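Local coordinates for protein TagI restriction endonuclease (Thermocrispum agreste, PDB 6GHS) that probably recognises 5-methylcytosine or 5-hydroxymethylcytosine in DNA through an SRA domain and cleaves that DNA with an HNH nuclease domain, at residues 202-214 / 280-292. Residues are numbered along the deposited sequence; the frame is centred on the assembly and turned at random. Where two conformers were deposited one is given.
Sequences VKGWHKHRCQVCG and GPLRVHPRHVIDL. With ZN (zinc ion), chain B.
Gln211 and Arg283 are joined by two hydrogen bonds. Arg283 N donates to the backbone Gln211 O at 3.0 Å, and Gln211 NE2 to Arg283 O at 2.9 Å. The second bond is bent (146° at the hydrogen), nearly in line with the Arg283 C=O, its acceptor tilted out of the Gln211 amide plane. Glutamine suits this place because its amide is both donor and acceptor: Gln211 OE1 accepts from Cys248 N, so one side chain ties 280-292 to strand 246-249 near the zinc ion, which Cys210, Cys213, Cys250 and Asp253 bind.

Around the end of helix 196-206, aromatic groups take over. With CG anti to the carbonyl carbon (chi1 -69°), Trp205 offers the His285-His288 type I turn a broad flat surface. Trp205 CB makes a CH-pi contact over the His285 ring face; Arg287 CB lies 4.1 Å from the centroid of the Trp205 five-membered ring, over its face. His288 CB packs 3.6 Å from Trp205 CE3. Cut back to an alanine, Trp205 would probably leave Arg287 CB and His288 CB without the indole they pack on, opening a gap between helix and turn. Histidine's two nitrogens serve different neighbours: His288 ND1 lies 3.0 Å from His206 NE2, while His288 NE2 is hydrogen-bonded to Glu243 O.

Among the charged groups, Arg283, in one of two modelled conformers, runs its aliphatic CG and CD along the backbone of Gln211, Cys210 and Gly214. Arg209 NE lies over its guanidinium, 3.6 Å from Arg283 CZ; both being positive, electrostatic gain is unlikely. A water accepting weak bonds from His206 ND1 and Arg283 NH1 donates to Arg209 O. Polar bonds thus fix the chain beside the zinc site, whereas ring packing holds the turn against the helix within the HNH nuclease part.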
loop_
_atom_site.group_PDB
_atom_site.type_symbol
_atom_site.label_atom_id
_atom_site.label_comp_id
_atom_site.label_asym_id
_atom_site.label_seq_id
_atom_site.Cartn_x
_atom_site.Cartn_y
_atom_site.Cartn_z
ATOM N N VAL A 202 7.639 -17.547 -5.605
ATOM C CA VAL A 202 8.625 -16.655 -6.185
ATOM C C VAL A 202 9.561 -16.151 -5.103
ATOM O O VAL A 202 10.780 -16.138 -5.293
ATOM C CB VAL A 202 7.934 -15.479 -6.904
ATOM C CG1 VAL A 202 8.934 -14.396 -7.293
ATOM C CG2 VAL A 202 7.182 -15.979 -8.135
ATOM N N LYS A 203 8.985 -15.744 -3.973
ATOM C CA LYS A 203 9.779 -15.305 -2.812
ATOM C C LYS A 203 10.583 -16.449 -2.173
ATOM O O LYS A 203 11.725 -16.240 -1.747
ATOM C CB LYS A 203 8.893 -14.647 -1.754
ATOM C CG LYS A 203 8.280 -13.320 -2.164
ATOM C CD LYS A 203 7.549 -12.709 -0.981
ATOM C CE LYS A 203 6.942 -11.364 -1.314
ATOM N NZ LYS A 203 6.248 -10.797 -0.125
ATOM N N GLY A 204 9.976 -17.639 -2.098
ATOM C CA GLY A 204 10.648 -18.844 -1.615
ATOM C C GLY A 204 11.847 -19.266 -2.458
ATOM O O GLY A 204 12.890 -19.637 -1.916
ATOM N N TRP A 205 11.705 -19.217 -3.778
ATOM C CA TRP A 205 12.812 -19.571 -4.674
ATOM C C TRP A 205 13.989 -18.621 -4.572
ATOM O O TRP A 205 15.134 -19.032 -4.751
ATOM C CB TRP A 205 12.357 -19.607 -6.136
ATOM C CG TRP A 205 11.434 -20.723 -6.472
ATOM C CD1 TRP A 205 11.431 -21.975 -5.936
ATOM C CD2 TRP A 205 10.398 -20.703 -7.453
ATOM N NE1 TRP A 205 10.444 -22.728 -6.506
ATOM C CE2 TRP A 205 9.792 -21.973 -7.444
ATOM C CE3 TRP A 205 9.914 -19.729 -8.335
ATOM C CZ2 TRP A 205 8.719 -22.302 -8.287
ATOM C CZ3 TRP A 205 8.846 -20.053 -9.176
ATOM C CH2 TRP A 205 8.260 -21.327 -9.143
ATOM N N HIS A 206 13.690 -17.350 -4.316
ATOM C CA HIS A 206 14.704 -16.294 -4.244
ATOM C C HIS A 206 15.163 -15.994 -2.817
ATOM O O HIS A 206 16.203 -15.365 -2.629
ATOM C CB HIS A 206 14.180 -15.020 -4.929
ATOM C CG HIS A 206 14.155 -15.113 -6.422
ATOM N ND1 HIS A 206 15.291 -14.975 -7.193
ATOM C CD2 HIS A 206 13.140 -15.347 -7.287
ATOM C CE1 HIS A 206 14.975 -15.115 -8.468
ATOM N NE2 HIS A 206 13.676 -15.339 -8.554
ATOM N N LYS A 207 14.398 -16.459 -1.830
ATOM C CA LYS A 207 14.647 -16.200 -0.406
ATOM C C LYS A 207 14.613 -14.718 -0.104
ATOM O O LYS A 207 15.530 -14.163 0.496
ATOM C CB LYS A 207 15.951 -16.848 0.080
ATOM C CG LYS A 207 15.906 -18.353 -0.001
ATOM C CD LYS A 207 17.235 -18.953 0.374
ATOM C CE LYS A 207 17.247 -20.436 0.054
ATOM N NZ LYS A 207 18.651 -20.914 -0.039
ATOM N N HIS A 208 13.535 -14.092 -0.554
ATOM C CA HIS A 208 13.312 -12.659 -0.384
ATOM C C HIS A 208 14.467 -11.732 -0.836
ATOM O O HIS A 208 14.607 -10.624 -0.322
ATOM C CB HIS A 208 12.924 -12.394 1.073
ATOM C CG HIS A 208 11.791 -13.240 1.548
ATOM N ND1 HIS A 208 10.474 -12.881 1.376
ATOM C CD2 HIS A 208 11.778 -14.434 2.179
ATOM C CE1 HIS A 208 9.695 -13.813 1.893
ATOM N NE2 HIS A 208 10.462 -14.764 2.390
ATOM N N ARG A 209 15.278 -12.176 -1.796
ATOM C CA ARG A 209 16.357 -11.349 -2.324
ATOM C C ARG A 209 15.824 -10.629 -3.518
ATOM O O ARG A 209 15.204 -11.239 -4.389
ATOM C CB ARG A 209 17.555 -12.167 -2.775
ATOM C CG ARG A 209 18.420 -12.660 -1.638
ATOM C CD ARG A 209 19.551 -13.556 -2.137
ATOM N NE ARG A 209 20.730 -12.773 -2.518
ATOM C CZ ARG A 209 21.683 -12.344 -1.680
ATOM N NH1 ARG A 209 21.638 -12.594 -0.362
ATOM N NH2 ARG A 209 22.705 -11.642 -2.174
ATOM N N CYS A 210 16.086 -9.329 -3.564
ATOM C CA CYS A 210 15.722 -8.528 -4.707
ATOM C C CYS A 210 16.481 -9.014 -5.921
ATOM O O CYS A 210 17.712 -9.158 -5.889
ATOM C CB CYS A 210 16.047 -7.068 -4.474
ATOM S SG CYS A 210 15.472 -6.032 -5.822
ATOM N N GLN A 211 15.733 -9.257 -6.992
ATOM C CA GLN A 211 16.325 -9.695 -8.243
ATOM C C GLN A 211 17.171 -8.596 -8.914
ATOM O O GLN A 211 17.992 -8.886 -9.775
ATOM C CB GLN A 211 15.253 -10.248 -9.187
ATOM C CG GLN A 211 14.605 -11.530 -8.680
ATOM C CD GLN A 211 13.692 -12.203 -9.699
ATOM O OE1 GLN A 211 12.494 -12.363 -9.456
ATOM N NE2 GLN A 211 14.256 -12.614 -10.841
ATOM N N VAL A 212 16.999 -7.343 -8.501
ATOM C CA VAL A 212 17.758 -6.231 -9.073
ATOM C C VAL A 212 18.999 -5.864 -8.257
ATOM O O VAL A 212 20.091 -5.844 -8.817
ATOM C CB VAL A 212 16.865 -4.993 -9.238
ATOM C CG1 VAL A 212 17.683 -3.826 -9.773
ATOM C CG2 VAL A 212 15.678 -5.320 -10.147
ATOM N N CYS A 213 18.822 -5.562 -6.962
ATOM C CA CYS A 213 19.914 -5.045 -6.098
ATOM C C CYS A 213 20.506 -6.073 -5.125
ATOM O O CYS A 213 21.470 -5.774 -4.411
ATOM C CB CYS A 213 19.471 -3.782 -5.324
ATOM S SG CYS A 213 18.272 -4.065 -4.013
ATOM N N GLY A 214 19.928 -7.268 -5.076
ATOM C CA GLY A 214 20.492 -8.346 -4.281
ATOM C C GLY A 214 20.142 -8.391 -2.804
ATOM O O GLY A 214 20.360 -9.427 -2.178
ATOM N N GLY A 280 23.273 -3.962 -14.353
ATOM C CA GLY A 280 23.826 -5.290 -14.091
ATOM C C GLY A 280 22.830 -6.368 -14.497
ATOM O O GLY A 280 21.747 -6.048 -14.982
ATOM N N PRO A 281 23.190 -7.656 -14.321
ATOM C CA PRO A 281 22.285 -8.734 -14.713
ATOM C C PRO A 281 21.236 -8.992 -13.650
ATOM O O PRO A 281 21.501 -8.793 -12.455
ATOM C CB PRO A 281 23.212 -9.941 -14.845
ATOM C CG PRO A 281 24.277 -9.680 -13.846
ATOM C CD PRO A 281 24.444 -8.182 -13.751
ATOM N N LEU A 282 20.060 -9.426 -14.106
ATOM C CA LEU A 282 18.971 -9.867 -13.227
ATOM C C LEU A 282 19.398 -11.157 -12.535
ATOM O O LEU A 282 19.936 -12.041 -13.187
ATOM C CB LEU A 282 17.700 -10.113 -14.052
ATOM C CG LEU A 282 16.346 -10.346 -13.375
ATOM C CD1 LEU A 282 15.795 -9.076 -12.752
ATOM C CD2 LEU A 282 15.344 -10.873 -14.390
ATOM N N ARG A 283 19.178 -11.249 -11.225
ATOM C CA ARG A 283 19.419 -12.485 -10.486
ATOM C C ARG A 283 18.327 -13.466 -10.877
ATOM O O ARG A 283 17.141 -13.169 -10.711
ATOM C CB ARG A 283 19.403 -12.246 -8.970
ATOM C CG ARG A 283 20.382 -11.171 -8.502
ATOM C CD ARG A 283 20.629 -11.179 -6.992
ATOM N NE ARG A 283 21.350 -12.364 -6.545
ATOM C CZ ARG A 283 20.752 -13.439 -6.053
ATOM N NH1 ARG A 283 19.437 -13.466 -5.934
ATOM N NH2 ARG A 283 21.464 -14.482 -5.675
ATOM N N VAL A 284 18.738 -14.616 -11.412
ATOM C CA VAL A 284 17.818 -15.654 -11.906
ATOM C C VAL A 284 17.907 -16.889 -10.996
ATOM O O VAL A 284 18.904 -17.093 -10.297
ATOM C CB VAL A 284 18.128 -16.003 -13.381
ATOM C CG1 VAL A 284 17.013 -16.836 -14.015
ATOM C CG2 VAL A 284 18.324 -14.723 -14.186
ATOM N N HIS A 285 16.828 -17.670 -10.967
ATOM C CA HIS A 285 16.802 -18.959 -10.292
ATOM C C HIS A 285 16.226 -20.003 -11.268
ATOM O O HIS A 285 15.267 -19.704 -11.984
ATOM C CB HIS A 285 15.968 -18.859 -9.021
ATOM C CG HIS A 285 15.942 -20.118 -8.218
ATOM N ND1 HIS A 285 14.971 -21.081 -8.384
ATOM C CD2 HIS A 285 16.769 -20.579 -7.251
ATOM C CE1 HIS A 285 15.197 -22.077 -7.550
ATOM N NE2 HIS A 285 16.283 -21.799 -6.852
ATOM N N PRO A 286 16.809 -21.222 -11.310
ATOM C CA PRO A 286 16.441 -22.202 -12.346
ATOM C C PRO A 286 14.990 -22.693 -12.372
ATOM O O PRO A 286 14.476 -23.025 -13.442
ATOM C CB PRO A 286 17.377 -23.371 -12.053
ATOM C CG PRO A 286 18.547 -22.752 -11.365
ATOM C CD PRO A 286 17.924 -21.727 -10.483
ATOM N N ARG A 287 14.350 -22.746 -11.211
ATOM C CA ARG A 287 12.930 -23.132 -11.109
ATOM C C ARG A 287 11.962 -21.973 -11.429
ATOM O O ARG A 287 10.755 -22.200 -11.581
ATOM C CB ARG A 287 12.633 -23.685 -9.708
ATOM C CG ARG A 287 13.571 -24.806 -9.263
ATOM C CD ARG A 287 13.236 -25.327 -7.868
ATOM N NE ARG A 287 12.110 -26.265 -7.888
ATOM C CZ ARG A 287 12.162 -27.532 -8.315
ATOM N NH1 ARG A 287 13.297 -28.065 -8.781
ATOM N NH2 ARG A 287 11.059 -28.278 -8.283
ATOM N N HIS A 288 12.499 -20.748 -11.512
ATOM C CA HIS A 288 11.754 -19.518 -11.837
ATOM C C HIS A 288 12.003 -19.093 -13.296
ATOM O O HIS A 288 13.044 -18.509 -13.621
ATOM C CB HIS A 288 12.177 -18.405 -10.864
ATOM C CG HIS A 288 11.338 -17.165 -10.939
ATOM N ND1 HIS A 288 11.880 -15.900 -10.890
ATOM C CD2 HIS A 288 10.000 -16.996 -11.045
ATOM C CE1 HIS A 288 10.914 -15.006 -10.970
ATOM N NE2 HIS A 288 9.763 -15.646 -11.064
ATOM N N VAL A 289 11.041 -19.400 -14.165
ATOM C CA VAL A 289 11.153 -19.108 -15.589
ATOM C C VAL A 289 10.379 -17.834 -15.917
ATOM O O VAL A 289 9.145 -17.834 -15.946
ATOM C CB VAL A 289 10.620 -20.275 -16.452
ATOM C CG1 VAL A 289 10.670 -19.923 -17.945
ATOM C CG2 VAL A 289 11.418 -21.539 -16.164
ATOM N N ILE A 290 11.113 -16.759 -16.185
ATOM C CA ILE A 290 10.507 -15.509 -16.613
ATOM C C ILE A 290 10.168 -15.594 -18.106
ATOM O O ILE A 290 11.051 -15.798 -18.940
ATOM C CB ILE A 290 11.440 -14.314 -16.361
ATOM C CG1 ILE A 290 11.746 -14.188 -14.871
ATOM C CG2 ILE A 290 10.805 -13.027 -16.873
ATOM C CD1 ILE A 290 13.036 -13.452 -14.605
ATOM N N ASP A 291 8.885 -15.425 -18.418
ATOM C CA ASP A 291 8.384 -15.434 -19.789
ATOM C C ASP A 291 8.746 -14.109 -20.438
ATOM O O ASP A 291 8.245 -13.077 -20.021
ATOM C CB ASP A 291 6.862 -15.631 -19.754
ATOM C CG ASP A 291 6.221 -15.664 -21.130
ATOM O OD1 ASP A 291 6.907 -15.457 -22.161
ATOM O OD2 ASP A 291 4.999 -15.910 -21.168
ATOM N N LEU A 292 9.593 -14.141 -21.465
ATOM C CA LEU A 292 10.123 -12.903 -22.063
ATOM C C LEU A 292 9.097 -12.019 -22.756
ATOM O O LEU A 292 9.363 -10.845 -22.954
ATOM C CB LEU A 292 11.248 -13.189 -23.060
ATOM C CG LEU A 292 12.641 -13.405 -22.472
ATOM C CD1 LEU A 292 12.832 -14.851 -22.011
ATOM C CD2 LEU A 292 13.702 -13.015 -23.497
HETATM ZN ZN ZN B . 16.499 -4.066 -4.839
HETATM O O HOH W 1 16.910 -12.625 -6.136
#